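Trichomaglin (Trichosanthes lepiniana, PDB 1SGL) is an S-like ribonuclease of the T2 family that probably cleaves RNA by breaking its phosphodiester bonds. Local coordinates at residues L12-A15 and G16-C19; P70-G73 and K74-Y78; K125-M128 and K129-D133. All blocks are in the same frame, centred on the assembly; numbering follows the deposited sequence.

How the contacts relate
Along the chain the three contacts come in series: 12-15 with 16-19, then 70-73 with 74-78, then 125-128 with 129-133, all within the ribonuclease T2 fold. Contact 1 takes the end of strand 7-14, part of the antiparallel sheet, into helix 15-18. Contact 2 is helix 72-78, and contact 3 is the turn from helix 116-129 into helix 132-139. Centres lie about 18 Å (1 and 2), 17 Å (1 and 3) and 14 Å (2 and 3) apart. Contacts 1 and 2 do not touch. Contact 3 lies against both strand 7-14 and helix 72-78: L12 packs on F127 and V132, and Y78 on F127.

Contact 1: residues L12-A15 and G16-C19; sequences LQWA and GTSC. With SO4 (sulfate ion), chain C.
W14 O takes the amides of T17 and S18, and so starts helix 15-18 directly off the end of strand 7-14, a strand-to-helix junction of the T2 fold in which W14 holds the N-cap position. The bond from S18 N to W14 O is 3.2 Å long and fairly straight, 159° at the hydrogen; the one from T17 N is weak. One residue on, C19 N makes another weak bond to A15 O.

The indole lies back against this first turn. Its CG is anti to the backbone N of W14 (chi1 -179°), which brings one ring face under G16 N, while T17 OG1 sits in the ring plane at the edge, 3.4 Å from W14 CD1. The G16 backbone lies close against the indole, W14 NE1 to G16 N being 3.6 Å. Both polar ends have partners farther out: W14 NE1 bonds to P205 O and T17 OG1 to V176 O. F40 meets the indole edge-to-face, and the C19-C31 disulfide ties down the helix exit.

On another side of the strand, Q13 reaches out extended beyond CG, and its NE2 lies 3.2 Å from S18 OG. It also meets a sulfate that Y82 N binds. The ion probably came from the crystallisation liquor, and Q13 NE2 holds its O1 by a weak bond of 3.1 Å, 134° at the hydrogen.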
ATOM      1  N   LEU A  12       1.942  -0.227  -1.361  1.00 20.48           N
ATOM      2  CA  LEU A  12       0.751  -0.680  -2.068  1.00 20.75           C
ATOM      3  C   LEU A  12       0.856  -2.179  -2.297  1.00 21.88           C
ATOM      4  O   LEU A  12       1.947  -2.703  -2.508  1.00 22.34           O
ATOM      5  CB  LEU A  12       0.619   0.019  -3.420  1.00 19.87           C
ATOM      6  CG  LEU A  12       0.596   1.548  -3.432  1.00 20.31           C
ATOM      7  CD1 LEU A  12       0.411   2.030  -4.872  1.00 20.36           C
ATOM      8  CD2 LEU A  12      -0.528   2.066  -2.545  1.00 21.31           C
ATOM      9  N   GLN A  13      -0.281  -2.866  -2.258  1.00 21.72           N
ATOM     10  CA  GLN A  13      -0.311  -4.304  -2.460  1.00 21.92           C
ATOM     11  C   GLN A  13      -1.106  -4.665  -3.697  1.00 20.41           C
ATOM     12  O   GLN A  13      -2.122  -4.037  -3.986  1.00 20.76           O
ATOM     13  CB  GLN A  13      -0.937  -4.993  -1.247  1.00 26.53           C
ATOM     14  CG  GLN A  13      -0.085  -4.879  -0.003  1.00 34.35           C
ATOM     15  CD  GLN A  13      -0.563  -5.755   1.124  1.00 37.45           C
ATOM     16  OE1 GLN A  13      -0.000  -5.720   2.219  1.00 42.63           O
ATOM     17  NE2 GLN A  13      -1.602  -6.553   0.872  1.00 40.21           N
ATOM     18  N   TRP A  14      -0.643  -5.677  -4.420  1.00 19.12           N
ATOM     19  CA  TRP A  14      -1.337  -6.134  -5.614  1.00 18.65           C
ATOM     20  C   TRP A  14      -2.428  -7.112  -5.180  1.00 18.67           C
ATOM     21  O   TRP A  14      -2.140  -8.205  -4.680  1.00 18.41           O
ATOM     22  CB  TRP A  14      -0.368  -6.830  -6.581  1.00 17.33           C
ATOM     23  CG  TRP A  14      -1.046  -7.291  -7.840  1.00 18.10           C
ATOM     24  CD1 TRP A  14      -1.259  -8.581  -8.236  1.00 17.61           C
ATOM     25  CD2 TRP A  14      -1.658  -6.460  -8.839  1.00 17.32           C
ATOM     26  NE1 TRP A  14      -1.971  -8.608  -9.419  1.00 17.27           N
ATOM     27  CE2 TRP A  14      -2.228  -7.321  -9.809  1.00 17.36           C
ATOM     28  CE3 TRP A  14      -1.777  -5.075  -9.008  1.00 16.89           C
ATOM     29  CZ2 TRP A  14      -2.907  -6.841 -10.928  1.00 18.11           C
ATOM     30  CZ3 TRP A  14      -2.455  -4.594 -10.127  1.00 16.67           C
ATOM     31  CH2 TRP A  14      -3.010  -5.478 -11.070  1.00 19.07           C
ATOM     32  N   ALA A  15      -3.677  -6.719  -5.382  1.00 19.12           N
ATOM     33  CA  ALA A  15      -4.812  -7.545  -4.973  1.00 20.71           C
ATOM     34  C   ALA A  15      -4.772  -8.986  -5.484  1.00 21.53           C
ATOM     35  O   ALA A  15      -5.085  -9.912  -4.746  1.00 20.58           O
ATOM     36  CB  ALA A  15      -6.110  -6.877  -5.394  1.00 19.83           C
ATOM     37  N   GLY A  16      -4.371  -9.176  -6.739  1.00 23.08           N
ATOM     38  CA  GLY A  16      -4.328 -10.517  -7.294  1.00 23.55           C
ATOM     39  C   GLY A  16      -3.453 -11.481  -6.516  1.00 25.36           C
ATOM     40  O   GLY A  16      -3.789 -12.658  -6.352  1.00 26.34           O
ATOM     41  N   THR A  17      -2.325 -10.988  -6.024  1.00 25.49           N
ATOM     42  CA  THR A  17      -1.399 -11.827  -5.281  1.00 25.84           C
ATOM     43  C   THR A  17      -1.820 -12.042  -3.827  1.00 27.37           C
ATOM     44  O   THR A  17      -1.592 -13.114  -3.258  1.00 28.02           O
ATOM     45  CB  THR A  17       0.024 -11.232  -5.340  1.00 25.80           C
ATOM     46  OG1 THR A  17       0.439 -11.165  -6.711  1.00 26.54           O
ATOM     47  CG2 THR A  17       1.013 -12.081  -4.548  1.00 23.83           C
ATOM     48  N   SER A  18      -2.432 -11.029  -3.225  1.00 27.39           N
ATOM     49  CA  SER A  18      -2.886 -11.139  -1.842  1.00 29.28           C
ATOM     50  C   SER A  18      -4.099 -12.068  -1.751  1.00 30.83           C
ATOM     51  O   SER A  18      -4.425 -12.579  -0.682  1.00 30.31           O
ATOM     52  CB  SER A  18      -3.279  -9.763  -1.295  1.00 27.73           C
ATOM     53  OG  SER A  18      -2.164  -8.900  -1.182  1.00 30.01           O
ATOM     54  N   CYS A  19      -4.765 -12.275  -2.879  1.00 32.77           N
ATOM     55  CA  CYS A  19      -5.958 -13.108  -2.924  1.00 35.04           C
ATOM     56  C   CYS A  19      -5.778 -14.472  -3.567  1.00 38.75           C
ATOM     57  O   CYS A  19      -6.733 -15.236  -3.645  1.00 40.20           O
ATOM     58  CB  CYS A  19      -7.058 -12.372  -3.684  1.00 31.98           C
ATOM     59  SG  CYS A  19      -7.543 -10.788  -2.940  1.00 30.07           S
TER
HETATM   60  S   SO4 C 252      -3.376  -7.274   4.766  1.00 62.99           S
HETATM   61  O1  SO4 C 252      -2.208  -6.982   3.913  1.00 64.03           O
HETATM   62  O2  SO4 C 252      -3.840  -8.645   4.495  1.00 63.95           O
HETATM   63  O3  SO4 C 252      -4.463  -6.325   4.467  1.00 63.12           O
HETATM   64  O4  SO4 C 252      -2.988  -7.148   6.180  1.00 63.08           O

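Contact 2: residues P70-G73 and K74-Y78; sequences PFFG and KLVEY
F71 O, F72 O and G73 O accept in turn from the amides of L75, V76 and E77, three successive i to i+4 bonds that open helix 72-78 with F71 at its N-cap position, the first of them, L75 N to F71 O, being 2.9 Å long, and Y78 N continues the pattern to K74 O.

The clearest side-chain pairing is F72 with V76, one turn apart. V76 CG2 comes over one face of the F72 ring as a CH-pi contact, 4.0 Å from the ring centroid and displaced toward the rim, nearest to CE1. Two torsions make this possible: F72 has CG anti to its backbone N (chi1 -172°), and V76 sets CG2 beside its own N, where the methyl also rests 3.4 Å from F72 O. F71 and L75 form a looser apolar pair on another side of the helix, F71 CB to L75 CG at 4.2 Å. L75 CG also lies 3.5 Å from F71 O, the same oxygen that its amide bonds. The F71 ring itself turns away from the helix, with P70 CG 4.1 Å above the centre of one face. K74 CB rests 3.5 Å from F71 O as well.

Around this helix the packing partners divide. W98 of helix 97-106 receives F72, L75 and V76, whereas helix 116-129 takes F71 on W117, F120 and K121. At the far end Y78 meets the F127 ring with planes at about 45°, and its backbone bonds to I42, which joins the helix to strand 40-47.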
ATOM      1  N   PRO A  70     -15.455  11.031   7.055  1.00 36.28           N
ATOM      2  CA  PRO A  70     -15.415  11.536   5.682  1.00 36.18           C
ATOM      3  C   PRO A  70     -14.558  10.725   4.706  1.00 35.49           C
ATOM      4  O   PRO A  70     -14.326  11.166   3.584  1.00 37.71           O
ATOM      5  CB  PRO A  70     -14.897  12.962   5.859  1.00 36.08           C
ATOM      6  CG  PRO A  70     -13.988  12.836   7.037  1.00 37.14           C
ATOM      7  CD  PRO A  70     -14.761  11.942   7.985  1.00 35.79           C
ATOM      8  N   PHE A  71     -14.104   9.545   5.110  1.00 32.46           N
ATOM      9  CA  PHE A  71     -13.259   8.736   4.231  1.00 30.53           C
ATOM     10  C   PHE A  71     -13.704   7.283   4.120  1.00 29.10           C
ATOM     11  O   PHE A  71     -13.160   6.531   3.312  1.00 28.54           O
ATOM     12  CB  PHE A  71     -11.810   8.747   4.734  1.00 29.49           C
ATOM     13  CG  PHE A  71     -11.235  10.121   4.933  1.00 30.13           C
ATOM     14  CD1 PHE A  71     -10.536  10.425   6.097  1.00 30.71           C
ATOM     15  CD2 PHE A  71     -11.354  11.094   3.948  1.00 30.63           C
ATOM     16  CE1 PHE A  71      -9.960  11.681   6.283  1.00 31.97           C
ATOM     17  CE2 PHE A  71     -10.783  12.352   4.121  1.00 31.45           C
ATOM     18  CZ  PHE A  71     -10.083  12.646   5.292  1.00 31.66           C
ATOM     19  N   PHE A  72     -14.690   6.888   4.919  1.00 27.82           N
ATOM     20  CA  PHE A  72     -15.143   5.501   4.924  1.00 28.81           C
ATOM     21  C   PHE A  72     -15.316   4.799   3.574  1.00 27.88           C
ATOM     22  O   PHE A  72     -14.785   3.705   3.368  1.00 27.94           O
ATOM     23  CB  PHE A  72     -16.438   5.365   5.720  1.00 27.59           C
ATOM     24  CG  PHE A  72     -16.857   3.945   5.928  1.00 27.45           C
ATOM     25  CD1 PHE A  72     -16.042   3.067   6.630  1.00 27.64           C
ATOM     26  CD2 PHE A  72     -18.062   3.478   5.418  1.00 27.62           C
ATOM     27  CE1 PHE A  72     -16.421   1.745   6.826  1.00 29.19           C
ATOM     28  CE2 PHE A  72     -18.455   2.161   5.606  1.00 26.19           C
ATOM     29  CZ  PHE A  72     -17.635   1.289   6.312  1.00 28.77           C
ATOM     30  N   GLY A  73     -16.063   5.414   2.665  1.00 27.99           N
ATOM     31  CA  GLY A  73     -16.284   4.807   1.365  1.00 26.06           C
ATOM     32  C   GLY A  73     -14.987   4.582   0.619  1.00 26.76           C
ATOM     33  O   GLY A  73     -14.772   3.527   0.034  1.00 26.90           O
ATOM     34  N   LYS A  74     -14.111   5.579   0.652  1.00 26.09           N
ATOM     35  CA  LYS A  74     -12.833   5.480  -0.029  1.00 26.66           C
ATOM     36  C   LYS A  74     -11.915   4.443   0.611  1.00 25.00           C
ATOM     37  O   LYS A  74     -11.205   3.736  -0.093  1.00 24.36           O
ATOM     38  CB  LYS A  74     -12.173   6.859  -0.075  1.00 27.90           C
ATOM     39  CG  LYS A  74     -13.038   7.876  -0.820  1.00 32.27           C
ATOM     40  CD  LYS A  74     -12.475   9.298  -0.781  1.00 35.46           C
ATOM     41  CE  LYS A  74     -11.257   9.440  -1.670  1.00 37.92           C
ATOM     42  NZ  LYS A  74     -10.918  10.873  -1.879  1.00 41.46           N
ATOM     43  N   LEU A  75     -11.941   4.330   1.938  1.00 24.22           N
ATOM     44  CA  LEU A  75     -11.095   3.351   2.614  1.00 24.25           C
ATOM     45  C   LEU A  75     -11.510   1.923   2.283  1.00 23.25           C
ATOM     46  O   LEU A  75     -10.666   1.065   2.062  1.00 21.97           O
ATOM     47  CB  LEU A  75     -11.122   3.546   4.136  1.00 23.77           C
ATOM     48  CG  LEU A  75     -10.445   4.813   4.674  1.00 26.77           C
ATOM     49  CD1 LEU A  75     -10.512   4.828   6.201  1.00 24.22           C
ATOM     50  CD2 LEU A  75      -8.999   4.848   4.209  1.00 25.17           C
ATOM     51  N   VAL A  76     -12.816   1.672   2.257  1.00 23.83           N
ATOM     52  CA  VAL A  76     -13.324   0.338   1.958  1.00 25.21           C
ATOM     53  C   VAL A  76     -12.958  -0.081   0.537  1.00 25.84           C
ATOM     54  O   VAL A  76     -12.659  -1.241   0.275  1.00 25.39           O
ATOM     55  CB  VAL A  76     -14.859   0.285   2.131  1.00 26.44           C
ATOM     56  CG1 VAL A  76     -15.422  -0.986   1.510  1.00 28.06           C
ATOM     57  CG2 VAL A  76     -15.209   0.338   3.614  1.00 27.73           C
ATOM     58  N   GLU A  77     -12.958   0.877  -0.378  1.00 25.91           N
ATOM     59  CA  GLU A  77     -12.637   0.567  -1.757  1.00 27.90           C
ATOM     60  C   GLU A  77     -11.131   0.537  -2.042  1.00 26.33           C
ATOM     61  O   GLU A  77     -10.642  -0.365  -2.718  1.00 23.66           O
ATOM     62  CB  GLU A  77     -13.299   1.583  -2.688  1.00 30.57           C
ATOM     63  CG  GLU A  77     -13.522   1.045  -4.094  1.00 36.44           C
ATOM     64  CD  GLU A  77     -13.568   2.141  -5.137  1.00 38.23           C
ATOM     65  OE1 GLU A  77     -14.256   3.165  -4.910  1.00 40.00           O
ATOM     66  OE2 GLU A  77     -12.916   1.965  -6.189  1.00 40.86           O
ATOM     67  N   TYR A  78     -10.396   1.511  -1.515  1.00 23.52           N
ATOM     68  CA  TYR A  78      -8.962   1.589  -1.789  1.00 23.36           C
ATOM     69  C   TYR A  78      -8.003   1.091  -0.718  1.00 22.03           C
ATOM     70  O   TYR A  78      -6.813   0.925  -0.984  1.00 20.91           O
ATOM     71  CB  TYR A  78      -8.607   3.029  -2.144  1.00 25.57           C
ATOM     72  CG  TYR A  78      -9.346   3.528  -3.355  1.00 26.97           C
ATOM     73  CD1 TYR A  78     -10.195   4.625  -3.272  1.00 28.56           C
ATOM     74  CD2 TYR A  78      -9.191   2.903  -4.589  1.00 28.81           C
ATOM     75  CE1 TYR A  78     -10.873   5.096  -4.388  1.00 30.74           C
ATOM     76  CE2 TYR A  78      -9.866   3.364  -5.714  1.00 31.92           C
ATOM     77  CZ  TYR A  78     -10.706   4.463  -5.603  1.00 32.94           C
ATOM     78  OH  TYR A  78     -11.379   4.927  -6.712  1.00 36.74           O
TER

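Contact 3: residues K125-M128 and K129-D133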
ATOM      1  N   LYS A 125      -4.839  11.135  -0.476  1.00 24.04           N
ATOM      2  CA  LYS A 125      -4.496  12.150  -1.467  1.00 26.40           C
ATOM      3  C   LYS A 125      -3.320  11.687  -2.312  1.00 25.16           C
ATOM      4  O   LYS A 125      -3.343  11.813  -3.533  1.00 25.91           O
ATOM      5  CB  LYS A 125      -4.130  13.476  -0.791  1.00 29.07           C
ATOM      6  CG  LYS A 125      -5.310  14.236  -0.211  1.00 34.08           C
ATOM      7  CD  LYS A 125      -4.861  15.482   0.575  1.00 37.86           C
ATOM      8  CE  LYS A 125      -4.166  16.510  -0.316  1.00 41.15           C
ATOM      9  NZ  LYS A 125      -2.918  16.007  -0.969  1.00 43.13           N
ATOM     10  N   LEU A 126      -2.290  11.155  -1.657  1.00 24.09           N
ATOM     11  CA  LEU A 126      -1.113  10.685  -2.373  1.00 24.17           C
ATOM     12  C   LEU A 126      -1.443   9.535  -3.310  1.00 22.83           C
ATOM     13  O   LEU A 126      -0.935   9.479  -4.422  1.00 22.21           O
ATOM     14  CB  LEU A 126      -0.021  10.248  -1.392  1.00 23.96           C
ATOM     15  CG  LEU A 126       0.651  11.383  -0.617  1.00 25.31           C
ATOM     16  CD1 LEU A 126       1.695  10.806   0.327  1.00 25.37           C
ATOM     17  CD2 LEU A 126       1.289  12.355  -1.591  1.00 25.32           C
ATOM     18  N   PHE A 127      -2.292   8.618  -2.858  1.00 22.73           N
ATOM     19  CA  PHE A 127      -2.677   7.479  -3.679  1.00 24.02           C
ATOM     20  C   PHE A 127      -3.395   7.933  -4.951  1.00 24.88           C
ATOM     21  O   PHE A 127      -3.116   7.425  -6.037  1.00 25.12           O
ATOM     22  CB  PHE A 127      -3.595   6.543  -2.890  1.00 23.82           C
ATOM     23  CG  PHE A 127      -4.093   5.362  -3.682  1.00 23.71           C
ATOM     24  CD1 PHE A 127      -3.273   4.262  -3.906  1.00 23.56           C
ATOM     25  CD2 PHE A 127      -5.391   5.347  -4.191  1.00 23.46           C
ATOM     26  CE1 PHE A 127      -3.735   3.158  -4.622  1.00 23.95           C
ATOM     27  CE2 PHE A 127      -5.865   4.251  -4.910  1.00 23.88           C
ATOM     28  CZ  PHE A 127      -5.036   3.151  -5.127  1.00 23.68           C
ATOM     29  N   MET A 128      -4.311   8.889  -4.807  1.00 25.38           N
ATOM     30  CA  MET A 128      -5.077   9.388  -5.943  1.00 27.96           C
ATOM     31  C   MET A 128      -4.287  10.309  -6.858  1.00 27.27           C
ATOM     32  O   MET A 128      -4.415  10.221  -8.075  1.00 27.15           O
ATOM     33  CB  MET A 128      -6.351  10.101  -5.461  1.00 31.46           C
ATOM     34  CG  MET A 128      -7.334   9.171  -4.743  1.00 36.51           C
ATOM     35  SD  MET A 128      -8.839   9.985  -4.127  1.00 44.58           S
ATOM     36  CE  MET A 128      -8.158  11.064  -2.868  1.00 41.97           C
ATOM     37  N   LYS A 129      -3.457  11.171  -6.277  1.00 27.15           N
ATOM     38  CA  LYS A 129      -2.664  12.104  -7.067  1.00 28.15           C
ATOM     39  C   LYS A 129      -1.563  11.425  -7.891  1.00 27.79           C
ATOM     40  O   LYS A 129      -1.316  11.808  -9.033  1.00 27.31           O
ATOM     41  CB  LYS A 129      -2.036  13.169  -6.167  1.00 29.76           C
ATOM     42  CG  LYS A 129      -1.300  14.236  -6.953  1.00 32.54           C
ATOM     43  CD  LYS A 129      -0.721  15.316  -6.061  1.00 36.11           C
ATOM     44  CE  LYS A 129      -0.064  16.404  -6.912  1.00 38.32           C
ATOM     45  NZ  LYS A 129       0.638  17.433  -6.092  1.00 40.91           N
ATOM     46  N   TYR A 130      -0.900  10.434  -7.305  1.00 25.80           N
ATOM     47  CA  TYR A 130       0.157   9.699  -7.995  1.00 24.63           C
ATOM     48  C   TYR A 130      -0.355   8.276  -8.157  1.00 25.02           C
ATOM     49  O   TYR A 130       0.205   7.331  -7.615  1.00 24.17           O
ATOM     50  CB  TYR A 130       1.443   9.718  -7.165  1.00 22.61           C
ATOM     51  CG  TYR A 130       1.940  11.118  -6.868  1.00 22.73           C
ATOM     52  CD1 TYR A 130       1.823  11.664  -5.595  1.00 21.64           C
ATOM     53  CD2 TYR A 130       2.507  11.904  -7.873  1.00 23.23           C
ATOM     54  CE1 TYR A 130       2.258  12.953  -5.321  1.00 21.35           C
ATOM     55  CE2 TYR A 130       2.946  13.203  -7.610  1.00 22.90           C
ATOM     56  CZ  TYR A 130       2.819  13.715  -6.332  1.00 23.17           C
ATOM     57  OH  TYR A 130       3.257  14.985  -6.060  1.00 25.17           O
ATOM     58  N   ASN A 131      -1.427   8.136  -8.927  1.00 26.14           N
ATOM     59  CA  ASN A 131      -2.065   6.846  -9.116  1.00 26.71           C
ATOM     60  C   ASN A 131      -1.345   5.861 -10.034  1.00 26.31           C
ATOM     61  O   ASN A 131      -1.360   5.999 -11.262  1.00 25.55           O
ATOM     62  CB  ASN A 131      -3.493   7.054  -9.610  1.00 30.08           C
ATOM     63  CG  ASN A 131      -4.345   5.829  -9.423  1.00 32.51           C
ATOM     64  OD1 ASN A 131      -4.012   4.750  -9.908  1.00 34.86           O
ATOM     65  ND2 ASN A 131      -5.451   5.981  -8.706  1.00 35.33           N
ATOM     66  N   VAL A 132      -0.747   4.840  -9.428  1.00 24.48           N
ATOM     67  CA  VAL A 132      -0.033   3.846 -10.200  1.00 24.95           C
ATOM     68  C   VAL A 132      -0.969   2.998 -11.061  1.00 24.37           C
ATOM     69  O   VAL A 132      -0.590   2.596 -12.156  1.00 24.15           O
ATOM     70  CB  VAL A 132       0.816   2.926  -9.293  1.00 24.66           C
ATOM     71  CG1 VAL A 132       1.787   3.774  -8.469  1.00 24.94           C
ATOM     72  CG2 VAL A 132      -0.085   2.105  -8.384  1.00 26.86           C
ATOM     73  N   ASP A 133      -2.186   2.734 -10.587  1.00 22.64           N
ATOM     74  CA  ASP A 133      -3.111   1.921 -11.372  1.00 21.88           C
ATOM     75  C   ASP A 133      -3.393   2.577 -12.727  1.00 22.56           C
ATOM     76  O   ASP A 133      -3.379   1.909 -13.767  1.00 20.76           O
ATOM     77  CB  ASP A 133      -4.420   1.694 -10.612  1.00 21.83           C
ATOM     78  CG  ASP A 133      -4.230   0.838  -9.367  1.00 21.99           C
ATOM     79  OD1 ASP A 133      -3.684  -0.280  -9.482  1.00 20.87           O
ATOM     80  OD2 ASP A 133      -4.626   1.287  -8.271  1.00 20.89           O
TER
HETATM   81  O   HOH W   1      -1.002   4.941  -6.179  1.00 29.32           O
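K129 closes helix 116-129: its N donates to K125 O at 2.8 Å, nearly straight at 160°. Its side chain runs out extended, and K129 CG lies 4.1 Å above the centre of one face of the Y130 ring.

Y130 N still bonds to L126 O, but the residue itself leaves helical backbone angles. Its CG is set beside the backbone N (chi1 -58°), which turns the ring back along the helix, so that L126 CD2 comes up to the ring edge, in plane, 3.9 Å from Y130 CE1. L126 also touches F183 and F187. An alanine here would remove the ring, and is likely to leave L126 CD2 without its edge partner and the K129 chain without the face it lies over.

N131 is the N-cap of helix 132-139, its OD1 bonded to K134 N. The backbone meets the previous helix through a CA-H...O contact, N131 CA to F127 O at 3.3 Å, and the amide crosses the F127 ring with planes 51° apart.

V132 turns its side chain to L181 and F40 of the sheet. Its N donates to a water at 3.3 Å, and that water donates to F127 O at the same length, bridging F127 O and V132 N across the turn.

D133 brings OD2 to 3.7 Å from F127 CZ, while OD1 accepts from F40 N.

These last two bonds, N131 OD1 with K134 N and D133 OD1 with F40 N, anchor the start of helix 132-139, the second of them to strand 40-47, and the carboxylate probably suits the positive helix start. K125 NZ and K129 NZ lie 6.4 Å apart, with K122 NZ also near K125 NZ, a cluster of like charges that solvent would probably screen.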